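Local structure of TbpB (Actinobacillus pleuropneumoniae, 3HOL) at residues Asn65-Lys75 / Tyr88-Glu99; Gln385-Val393 / Phe453-Tyr462. The protein binds host transferrin as a lipoprotein component of the bacterial transferrin receptor, and so probably helps the bacterium acquire iron. All blocks are in the same frame, centred on the assembly; numbering follows the deposited sequence.

Overall arrangement
Two contacts far apart in one two-lobed chain show two ways in which a beta-rich protein holds its loops. Interaction 1 (65-75 with 88-99) belongs to a small antiparallel sheet in the N-terminal half, where backbone and carboxylate hydrogen bonds do most of the work. Interaction 2 (385-393 with 453-462) lies at the C-lobe barrel and depends on apolar and aromatic packing. Their centres are 62 Å apart, on opposite sides of the centre of the chain, and their nearest atoms remain about 43 Å from each other. They follow one another along the sequence, and neither reaches the other: each is a local contact near one end of the elongated molecule.

Interaction 1: Asn65-Lys75 / Tyr88-Glu99; sequences NSSKYNYPDIK and YVIDGEHSGSNE
P72, D73 and I74 pair with D91, I90 and V89 as the two antiparallel strands of a beta hairpin. D73 and I90 form the hydrogen-bonded pair, with D73 N 2.7 Å from I90 O and I90 N donating back to D73 O. K75 N to Y88 O and G92 N to Y71 O (2.8 Å) extend the ladder at its two ends.

Carboxylates hold the chain that leads into strand 72-74. D91 CG, opposite its backbone N (chi1 -165°), turns the carboxylate toward two amides: OD2 accepts from N70 N at 2.8 Å, while OD1 takes Y71 N at 2.9 Å and, from the opposite face of the carboxylate plane, E93 N. The last bond makes an Asx turn, so one side chain fixes both the approach to strand 72-74 and the exit from strand 84-91. E99 OE2 is also shared: Y69 OH (2.7 Å) and N65 ND2 (2.9 Å) reach it from opposite faces.

Ring contacts complete the set. Y69 and D91 slide past each other in opposite directions, planes nearly parallel (3°) and Y69 CB 3.6 Å from D91 CG; Y69 CD2 packs against D91 N and I90 C. On the other side of the sheet, K75 CB sits over the face of Y88, 3.6 Å from the ring centroid, and water 1 bridges Y88 OH and D73 OD1. K75 NZ continues to a salt bridge with D127.

Strand 72-74 is the outermost of a five-stranded antiparallel sheet, consistent with the N-lobe handle; strand 84-91 lies between it and strand 101-107, whose Y102 touches both N65 and Y69.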
loop_
_atom_site.group_PDB
_atom_site.type_symbol
_atom_site.label_atom_id
_atom_site.label_comp_id
_atom_site.label_asym_id
_atom_site.label_seq_id
_atom_site.Cartn_x
_atom_site.Cartn_y
_atom_site.Cartn_z
ATOM N N ASN A 65 -22.186 -1.946 -16.700
ATOM C CA ASN A 65 -22.929 -0.766 -17.128
ATOM C C ASN A 65 -22.738 -0.520 -18.616
ATOM O O ASN A 65 -23.676 -0.129 -19.320
ATOM C CB ASN A 65 -22.412 0.483 -16.405
ATOM C CG ASN A 65 -23.069 0.719 -15.065
ATOM O OD1 ASN A 65 -23.464 -0.220 -14.372
ATOM N ND2 ASN A 65 -23.167 1.984 -14.674
ATOM N N SER A 66 -21.507 -0.741 -19.084
ATOM C CA SER A 66 -21.128 -0.401 -20.451
ATOM C C SER A 66 -21.797 -1.235 -21.550
ATOM O O SER A 66 -21.858 -0.812 -22.710
ATOM C CB SER A 66 -19.601 -0.395 -20.598
ATOM O OG SER A 66 -19.081 -1.708 -20.747
ATOM N N SER A 67 -22.309 -2.410 -21.184
ATOM C CA SER A 67 -23.097 -3.231 -22.112
ATOM C C SER A 67 -24.337 -2.525 -22.655
ATOM O O SER A 67 -24.833 -2.912 -23.698
ATOM C CB SER A 67 -23.532 -4.538 -21.442
ATOM O OG SER A 67 -24.546 -4.281 -20.469
ATOM N N LYS A 68 -24.839 -1.512 -21.951
ATOM C CA LYS A 68 -26.022 -0.760 -22.394
ATOM C C LYS A 68 -25.668 0.470 -23.216
ATOM O O LYS A 68 -26.574 1.197 -23.660
ATOM C CB LYS A 68 -26.868 -0.287 -21.189
ATOM C CG LYS A 68 -27.503 -1.400 -20.313
ATOM C CD LYS A 68 -27.615 -0.862 -18.861
ATOM C CE LYS A 68 -28.723 -1.506 -18.013
ATOM N NZ LYS A 68 -28.502 -2.976 -17.852
ATOM N N TYR A 69 -24.380 0.755 -23.398
ATOM C CA TYR A 69 -23.971 1.973 -24.125
ATOM C C TYR A 69 -24.223 1.829 -25.614
ATOM O O TYR A 69 -24.126 0.744 -26.157
ATOM C CB TYR A 69 -22.465 2.213 -23.934
ATOM C CG TYR A 69 -22.047 2.650 -22.550
ATOM C CD1 TYR A 69 -22.976 2.742 -21.496
ATOM C CD2 TYR A 69 -20.693 2.933 -22.283
ATOM C CE1 TYR A 69 -22.556 3.119 -20.206
ATOM C CE2 TYR A 69 -20.269 3.319 -21.009
ATOM C CZ TYR A 69 -21.214 3.393 -19.972
ATOM O OH TYR A 69 -20.820 3.765 -18.717
ATOM N N ASN A 70 -24.493 2.925 -26.294
ATOM C CA ASN A 70 -24.665 2.883 -27.749
ATOM C C ASN A 70 -23.475 2.311 -28.489
ATOM O O ASN A 70 -23.646 1.511 -29.391
ATOM C CB ASN A 70 -25.020 4.271 -28.285
ATOM C CG ASN A 70 -26.383 4.726 -27.803
ATOM O OD1 ASN A 70 -26.513 5.713 -27.088
ATOM N ND2 ASN A 70 -27.400 3.986 -28.178
ATOM N N TYR A 71 -22.277 2.743 -28.105
ATOM C CA TYR A 71 -21.030 2.216 -28.653
ATOM C C TYR A 71 -20.064 2.091 -27.492
ATOM O O TYR A 71 -19.401 3.080 -27.155
ATOM C CB TYR A 71 -20.461 3.168 -29.711
ATOM C CG TYR A 71 -19.351 2.535 -30.510
ATOM C CD1 TYR A 71 -19.607 1.974 -31.781
ATOM C CD2 TYR A 71 -18.041 2.454 -29.989
ATOM C CE1 TYR A 71 -18.577 1.375 -32.521
ATOM C CE2 TYR A 71 -17.016 1.846 -30.710
ATOM C CZ TYR A 71 -17.289 1.321 -31.971
ATOM O OH TYR A 71 -16.269 0.728 -32.676
ATOM N N PRO A 72 -20.006 0.895 -26.841
ATOM C CA PRO A 72 -19.140 0.778 -25.660
ATOM C C PRO A 72 -17.698 0.970 -26.082
ATOM O O PRO A 72 -17.233 0.333 -27.039
ATOM C CB PRO A 72 -19.366 -0.664 -25.159
ATOM C CG PRO A 72 -20.734 -1.109 -25.838
ATOM C CD PRO A 72 -20.759 -0.344 -27.145
ATOM N N ASP A 73 -16.996 1.867 -25.406
ATOM C CA ASP A 73 -15.600 2.105 -25.755
ATOM C C ASP A 73 -14.750 2.065 -24.491
ATOM O O ASP A 73 -14.664 3.037 -23.758
ATOM C CB ASP A 73 -15.447 3.423 -26.502
ATOM C CG ASP A 73 -14.009 3.666 -26.968
ATOM O OD1 ASP A 73 -13.102 2.864 -26.627
ATOM O OD2 ASP A 73 -13.791 4.661 -27.664
ATOM N N ILE A 74 -14.174 0.891 -24.238
ATOM C CA ILE A 74 -13.315 0.656 -23.077
ATOM C C ILE A 74 -11.881 0.736 -23.575
ATOM O O ILE A 74 -11.505 0.038 -24.533
ATOM C CB ILE A 74 -13.580 -0.746 -22.506
ATOM C CG1 ILE A 74 -15.006 -0.785 -21.923
ATOM C CG2 ILE A 74 -12.497 -1.180 -21.418
ATOM C CD1 ILE A 74 -15.481 -2.186 -21.704
ATOM N N LYS A 75 -11.092 1.613 -22.982
ATOM C CA LYS A 75 -9.746 1.810 -23.520
ATOM C C LYS A 75 -9.019 0.497 -23.379
ATOM O O LYS A 75 -9.103 -0.155 -22.352
ATOM C CB LYS A 75 -8.983 2.864 -22.754
ATOM C CG LYS A 75 -7.695 3.323 -23.519
ATOM C CD LYS A 75 -6.785 4.141 -22.574
ATOM C CE LYS A 75 -5.564 4.676 -23.315
ATOM N NZ LYS A 75 -4.673 5.369 -22.326
ATOM N N TYR A 88 -10.423 4.630 -19.608
ATOM C CA TYR A 88 -11.795 5.103 -19.529
ATOM C C TYR A 88 -12.724 3.964 -19.967
ATOM O O TYR A 88 -12.278 2.986 -20.584
ATOM C CB TYR A 88 -11.979 6.332 -20.448
ATOM C CG TYR A 88 -11.417 6.146 -21.862
ATOM C CD1 TYR A 88 -12.101 5.372 -22.832
ATOM C CD2 TYR A 88 -10.186 6.716 -22.216
ATOM C CE1 TYR A 88 -11.544 5.176 -24.117
ATOM C CE2 TYR A 88 -9.639 6.554 -23.516
ATOM C CZ TYR A 88 -10.336 5.796 -24.438
ATOM O OH TYR A 88 -9.801 5.659 -25.669
ATOM N N VAL A 89 -14.003 4.117 -19.641
ATOM C CA VAL A 89 -15.066 3.203 -20.018
ATOM C C VAL A 89 -16.159 4.199 -20.424
ATOM O O VAL A 89 -16.766 4.823 -19.566
ATOM C CB VAL A 89 -15.537 2.328 -18.796
ATOM C CG1 VAL A 89 -16.818 1.490 -19.119
ATOM C CG2 VAL A 89 -14.440 1.413 -18.342
ATOM N N ILE A 90 -16.352 4.419 -21.719
ATOM C CA ILE A 90 -17.318 5.445 -22.148
ATOM C C ILE A 90 -18.229 4.977 -23.286
ATOM O O ILE A 90 -17.966 3.956 -23.949
ATOM C CB ILE A 90 -16.653 6.756 -22.585
ATOM C CG1 ILE A 90 -15.812 6.554 -23.872
ATOM C CG2 ILE A 90 -15.822 7.412 -21.415
ATOM C CD1 ILE A 90 -15.091 7.847 -24.445
ATOM N N ASP A 91 -19.315 5.712 -23.478
ATOM C CA ASP A 91 -20.143 5.557 -24.682
ATOM C C ASP A 91 -19.547 6.444 -25.738
ATOM O O ASP A 91 -19.574 7.678 -25.597
ATOM C CB ASP A 91 -21.590 5.989 -24.381
ATOM C CG ASP A 91 -22.577 5.510 -25.446
ATOM O OD1 ASP A 91 -22.145 5.237 -26.579
ATOM O OD2 ASP A 91 -23.784 5.381 -25.126
ATOM N N GLY A 92 -19.003 5.842 -26.797
ATOM C CA GLY A 92 -18.453 6.647 -27.906
ATOM C C GLY A 92 -19.487 7.209 -28.878
ATOM O O GLY A 92 -19.152 7.898 -29.833
ATOM N N GLU A 93 -20.756 6.911 -28.646
ATOM C CA GLU A 93 -21.847 7.504 -29.445
ATOM C C GLU A 93 -22.914 7.920 -28.426
ATOM O O GLU A 93 -24.101 7.530 -28.486
ATOM C CB GLU A 93 -22.385 6.478 -30.466
ATOM C CG GLU A 93 -21.476 6.316 -31.691
ATOM C CD GLU A 93 -21.922 5.167 -32.620
ATOM O OE1 GLU A 93 -23.063 4.700 -32.513
ATOM O OE2 GLU A 93 -21.125 4.708 -33.443
ATOM N N HIS A 94 -22.467 8.754 -27.497
ATOM C CA HIS A 94 -23.292 9.141 -26.375
ATOM C C HIS A 94 -24.456 10.051 -26.852
ATOM O O HIS A 94 -24.265 10.917 -27.690
ATOM C CB HIS A 94 -22.427 9.889 -25.365
ATOM C CG HIS A 94 -23.201 10.440 -24.219
ATOM N ND1 HIS A 94 -23.762 9.642 -23.250
ATOM C CD2 HIS A 94 -23.545 11.703 -23.912
ATOM C CE1 HIS A 94 -24.382 10.399 -22.368
ATOM N NE2 HIS A 94 -24.265 11.650 -22.748
ATOM N N SER A 95 -25.643 9.829 -26.293
ATOM C CA SER A 95 -26.847 10.558 -26.703
ATOM C C SER A 95 -27.803 10.519 -25.528
ATOM O O SER A 95 -27.898 9.506 -24.828
ATOM C CB SER A 95 -27.531 9.849 -27.895
ATOM O OG SER A 95 -28.527 10.712 -28.476
ATOM N N GLY A 96 -28.525 11.614 -25.327
ATOM C CA GLY A 96 -29.608 11.636 -24.362
ATOM C C GLY A 96 -29.097 11.671 -22.924
ATOM O O GLY A 96 -27.924 11.988 -22.643
ATOM N N SER A 97 -29.977 11.289 -22.015
ATOM C CA SER A 97 -29.691 11.387 -20.591
ATOM C C SER A 97 -28.975 10.149 -20.036
ATOM O O SER A 97 -28.658 10.107 -18.856
ATOM C CB SER A 97 -31.004 11.622 -19.835
ATOM O OG SER A 97 -31.887 10.544 -20.094
ATOM N N ASN A 98 -28.701 9.143 -20.854
ATOM C CA ASN A 98 -27.963 7.983 -20.347
ATOM C C ASN A 98 -26.551 8.456 -19.936
ATOM O O ASN A 98 -26.145 9.564 -20.280
ATOM C CB ASN A 98 -27.949 6.842 -21.348
ATOM C CG ASN A 98 -29.273 6.049 -21.357
ATOM O OD1 ASN A 98 -30.185 6.285 -20.543
ATOM N ND2 ASN A 98 -29.354 5.092 -22.234
ATOM N N GLU A 99 -25.852 7.651 -19.155
ATOM C CA GLU A 99 -24.530 8.072 -18.650
ATOM C C GLU A 99 -23.491 8.075 -19.756
ATOM O O GLU A 99 -23.621 7.310 -20.711
ATOM C CB GLU A 99 -24.102 7.170 -17.509
ATOM C CG GLU A 99 -23.818 5.729 -17.878
ATOM C CD GLU A 99 -23.279 4.941 -16.662
ATOM O OE1 GLU A 99 -23.325 5.458 -15.520
ATOM O OE2 GLU A 99 -22.799 3.822 -16.864
HETATM O O HOH W 1 -10.512 3.554 -27.029
HETATM O O HOH W 2 -10.106 1.189 -19.925
#

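Interaction 2: Gln385-Val393 / Phe453-Tyr462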
loop_
_atom_site.group_PDB
_atom_site.type_symbol
_atom_site.label_atom_id
_atom_site.label_comp_id
_atom_site.label_asym_id
_atom_site.label_seq_id
_atom_site.Cartn_x
_atom_site.Cartn_y
_atom_site.Cartn_z
ATOM N N GLN A 385 1.832 -19.923 17.077
ATOM C CA GLN A 385 1.236 -21.215 17.303
ATOM C C GLN A 385 2.223 -22.288 16.895
ATOM O O GLN A 385 2.887 -22.190 15.856
ATOM C CB GLN A 385 -0.066 -21.332 16.539
ATOM C CG GLN A 385 -0.837 -22.557 16.886
ATOM C CD GLN A 385 -2.005 -22.727 15.961
ATOM O OE1 GLN A 385 -2.897 -21.889 15.935
ATOM N NE2 GLN A 385 -1.999 -23.797 15.179
ATOM N N VAL A 386 2.362 -23.291 17.765
ATOM C CA VAL A 386 3.210 -24.433 17.494
ATOM C C VAL A 386 2.320 -25.662 17.593
ATOM O O VAL A 386 1.539 -25.775 18.536
ATOM C CB VAL A 386 4.407 -24.533 18.458
ATOM C CG1 VAL A 386 5.321 -25.678 18.027
ATOM C CG2 VAL A 386 5.229 -23.208 18.513
ATOM N N SER A 387 2.429 -26.565 16.613
ATOM C CA SER A 387 1.528 -27.740 16.537
ATOM C C SER A 387 2.229 -29.044 16.209
ATOM O O SER A 387 3.150 -29.086 15.362
ATOM C CB SER A 387 0.423 -27.531 15.488
ATOM O OG SER A 387 -0.417 -26.463 15.847
ATOM N N LYS A 388 1.753 -30.112 16.858
ATOM C CA LYS A 388 2.174 -31.466 16.557
ATOM C C LYS A 388 0.983 -32.365 16.795
ATOM O O LYS A 388 -0.032 -32.209 16.115
ATOM C CB LYS A 388 3.330 -31.874 17.452
ATOM C CG LYS A 388 4.623 -31.869 16.725
ATOM C CD LYS A 388 4.968 -33.210 16.183
ATOM C CE LYS A 388 6.254 -33.690 16.805
ATOM N NZ LYS A 388 6.548 -35.088 16.373
ATOM N N GLU A 389 1.071 -33.281 17.769
ATOM C CA GLU A 389 -0.157 -33.981 18.248
ATOM C C GLU A 389 -1.066 -32.996 18.987
ATOM O O GLU A 389 -2.295 -33.098 18.945
ATOM C CB GLU A 389 0.179 -35.160 19.164
ATOM C CG GLU A 389 0.984 -36.226 18.510
ATOM C CD GLU A 389 2.474 -36.044 18.704
ATOM O OE1 GLU A 389 2.924 -34.914 18.994
ATOM O OE2 GLU A 389 3.210 -37.038 18.560
ATOM N N ASN A 390 -0.448 -32.023 19.644
ATOM C CA ASN A 390 -1.141 -31.019 20.448
ATOM C C ASN A 390 -0.979 -29.626 19.822
ATOM O O ASN A 390 -0.208 -29.460 18.873
ATOM C CB ASN A 390 -0.491 -30.967 21.833
ATOM C CG ASN A 390 -1.004 -32.036 22.781
ATOM O OD1 ASN A 390 -1.975 -32.751 22.486
ATOM N ND2 ASN A 390 -0.365 -32.144 23.941
ATOM N N ASN A 391 -1.666 -28.626 20.377
ATOM C CA ASN A 391 -1.407 -27.210 20.046
ATOM C C ASN A 391 -0.818 -26.412 21.221
ATOM O O ASN A 391 -1.083 -26.736 22.387
ATOM C CB ASN A 391 -2.682 -26.495 19.569
ATOM C CG ASN A 391 -3.225 -27.074 18.292
ATOM O OD1 ASN A 391 -2.486 -27.307 17.318
ATOM N ND2 ASN A 391 -4.541 -27.309 18.275
ATOM N N TRP A 392 -0.047 -25.365 20.904
ATOM C CA TRP A 392 0.572 -24.478 21.905
ATOM C C TRP A 392 0.573 -23.081 21.306
ATOM O O TRP A 392 0.767 -22.950 20.100
ATOM C CB TRP A 392 2.015 -24.926 22.168
ATOM C CG TRP A 392 2.852 -24.048 23.066
ATOM C CD1 TRP A 392 3.114 -24.249 24.411
ATOM C CD2 TRP A 392 3.606 -22.867 22.690
ATOM N NE1 TRP A 392 3.952 -23.259 24.882
ATOM C CE2 TRP A 392 4.265 -22.402 23.853
ATOM C CE3 TRP A 392 3.773 -22.154 21.487
ATOM C CZ2 TRP A 392 5.075 -21.249 23.852
ATOM C CZ3 TRP A 392 4.587 -21.002 21.491
ATOM C CH2 TRP A 392 5.222 -20.570 22.666
ATOM N N VAL A 393 0.364 -22.058 22.127
ATOM C CA VAL A 393 0.286 -20.667 21.637
ATOM C C VAL A 393 1.074 -19.692 22.523
ATOM O O VAL A 393 1.271 -19.909 23.748
ATOM C CB VAL A 393 -1.175 -20.128 21.452
ATOM C CG1 VAL A 393 -2.035 -21.069 20.569
ATOM C CG2 VAL A 393 -1.870 -19.889 22.796
ATOM N N PHE A 453 10.883 -28.716 23.232
ATOM C CA PHE A 453 9.967 -28.409 24.320
ATOM C C PHE A 453 8.647 -29.126 24.185
ATOM O O PHE A 453 8.269 -29.539 23.069
ATOM C CB PHE A 453 9.785 -26.885 24.519
ATOM C CG PHE A 453 8.993 -26.180 23.438
ATOM C CD1 PHE A 453 7.621 -25.934 23.607
ATOM C CD2 PHE A 453 9.618 -25.685 22.300
ATOM C CE1 PHE A 453 6.875 -25.256 22.632
ATOM C CE2 PHE A 453 8.875 -24.985 21.314
ATOM C CZ PHE A 453 7.509 -24.781 21.475
ATOM N N ALA A 454 7.964 -29.276 25.322
ATOM C CA ALA A 454 6.708 -30.036 25.400
ATOM C C ALA A 454 5.526 -29.144 25.068
ATOM O O ALA A 454 5.416 -28.052 25.602
ATOM C CB ALA A 454 6.535 -30.696 26.790
ATOM N N LEU A 455 4.656 -29.601 24.179
ATOM C CA LEU A 455 3.520 -28.768 23.746
ATOM C C LEU A 455 2.397 -28.630 24.779
ATOM O O LEU A 455 1.736 -27.569 24.864
ATOM C CB LEU A 455 2.979 -29.224 22.388
ATOM C CG LEU A 455 3.861 -28.916 21.167
ATOM C CD1 LEU A 455 3.056 -29.098 19.878
ATOM C CD2 LEU A 455 4.466 -27.502 21.209
ATOM N N ASP A 456 2.176 -29.684 25.558
ATOM C CA ASP A 456 1.304 -29.577 26.726
ATOM C C ASP A 456 2.148 -29.598 28.003
ATOM O O ASP A 456 2.775 -30.614 28.333
ATOM C CB ASP A 456 0.247 -30.680 26.731
ATOM C CG ASP A 456 -0.944 -30.346 27.627
ATOM O OD1 ASP A 456 -1.161 -29.149 27.940
ATOM O OD2 ASP A 456 -1.673 -31.287 28.009
ATOM N N SER A 457 2.186 -28.458 28.695
ATOM C CA SER A 457 3.056 -28.263 29.866
ATOM C C SER A 457 2.592 -29.072 31.091
ATOM O O SER A 457 3.299 -29.119 32.113
ATOM C CB SER A 457 3.191 -26.757 30.206
ATOM N N GLY A 458 1.415 -29.705 30.972
ATOM C CA GLY A 458 0.880 -30.609 31.998
ATOM C C GLY A 458 1.072 -32.113 31.783
ATOM O O GLY A 458 1.262 -32.855 32.757
ATOM N N SER A 459 1.014 -32.578 30.529
ATOM C CA SER A 459 1.154 -34.017 30.225
ATOM C C SER A 459 2.568 -34.377 29.743
ATOM O O SER A 459 3.215 -33.574 29.059
ATOM C CB SER A 459 0.114 -34.455 29.182
ATOM O OG SER A 459 -1.198 -34.027 29.526
ATOM N N SER A 460 3.051 -35.571 30.102
ATOM C CA SER A 460 4.330 -36.075 29.552
ATOM C C SER A 460 4.057 -36.988 28.340
ATOM O O SER A 460 4.901 -37.765 27.872
ATOM C CB SER A 460 5.152 -36.775 30.631
ATOM O OG SER A 460 6.511 -36.859 30.226
ATOM N N ARG A 461 2.852 -36.816 27.825
ATOM C CA ARG A 461 2.250 -37.629 26.804
ATOM C C ARG A 461 3.016 -37.790 25.473
ATOM O O ARG A 461 3.117 -38.902 24.983
ATOM C CB ARG A 461 0.849 -37.092 26.578
ATOM C CG ARG A 461 -0.037 -38.051 25.869
ATOM C CD ARG A 461 -1.423 -37.511 25.844
ATOM N NE ARG A 461 -2.373 -38.602 25.694
ATOM C CZ ARG A 461 -3.005 -39.190 26.705
ATOM N NH1 ARG A 461 -2.808 -38.799 27.953
ATOM N NH2 ARG A 461 -3.849 -40.163 26.463
ATOM N N TYR A 462 3.548 -36.713 24.891
ATOM C CA TYR A 462 4.197 -36.809 23.556
ATOM C C TYR A 462 5.680 -36.411 23.548
ATOM O O TYR A 462 6.160 -35.803 24.502
ATOM C CB TYR A 462 3.411 -36.001 22.510
ATOM C CG TYR A 462 1.964 -36.438 22.369
ATOM C CD1 TYR A 462 1.635 -37.659 21.763
ATOM C CD2 TYR A 462 0.922 -35.638 22.845
ATOM C CE1 TYR A 462 0.289 -38.080 21.634
ATOM C CE2 TYR A 462 -0.424 -36.040 22.722
ATOM C CZ TYR A 462 -0.721 -37.261 22.127
ATOM O OH TYR A 462 -2.030 -37.659 22.006
#
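W392 and L455 bring the two backbones together, their CA atoms 5.5 Å apart. Residues 385-393 form the tip of a beta hairpin of the C-lobe barrel: V386 and W392 exchange backbone hydrogen bonds, and K388 N to N390 O closes the turn. Residues 453-462 have no regular structure and belong to the loop between strands 441-447 and 470-477. No hydrogen bond joins the segments, so the loop is held against the hairpin by side-chain packing.

L455 contributes the largest share of the contact. With CG anti to the carbonyl carbon (chi1 -72°) the side chain turns toward the hairpin, and the fork at CG sends its two methyls apart. CD1 enters the turn, 3.4 Å from N390 O and close to K388 N, whereas CD2 rests 3.7 Å from W392 CB and meets V386 CG1.

Beside it F453 and W392 make a T-shaped pair. The phenyl edge points at the face of the indole, with F453 CE1 nearest, and the centroids of the phenyl and five-membered rings are 5.3 Å apart at a plane angle of 64°. F453 CZ reaches on to V386 CG2. W392 NE1 also donates a hydrogen bond to D423 OD2, while L455 O lies at the indole rim near CD1.

Y462 forms a second, more exposed patch. R461 CG lies against one face of its ring, offset toward the rim, and E389 covers the other, where its carboxylate stacks at 17° to the ring plane. The amide of N390 stands almost perpendicular to this ring, ND2 lying at its edge. N390 ND2 also comes within 3.2 Å of D456 CB, without a hydrogen bond. Over the middle of the tyrosine, E389 CB makes a CH-pi contact 3.5 Å from the Y462 ring centroid.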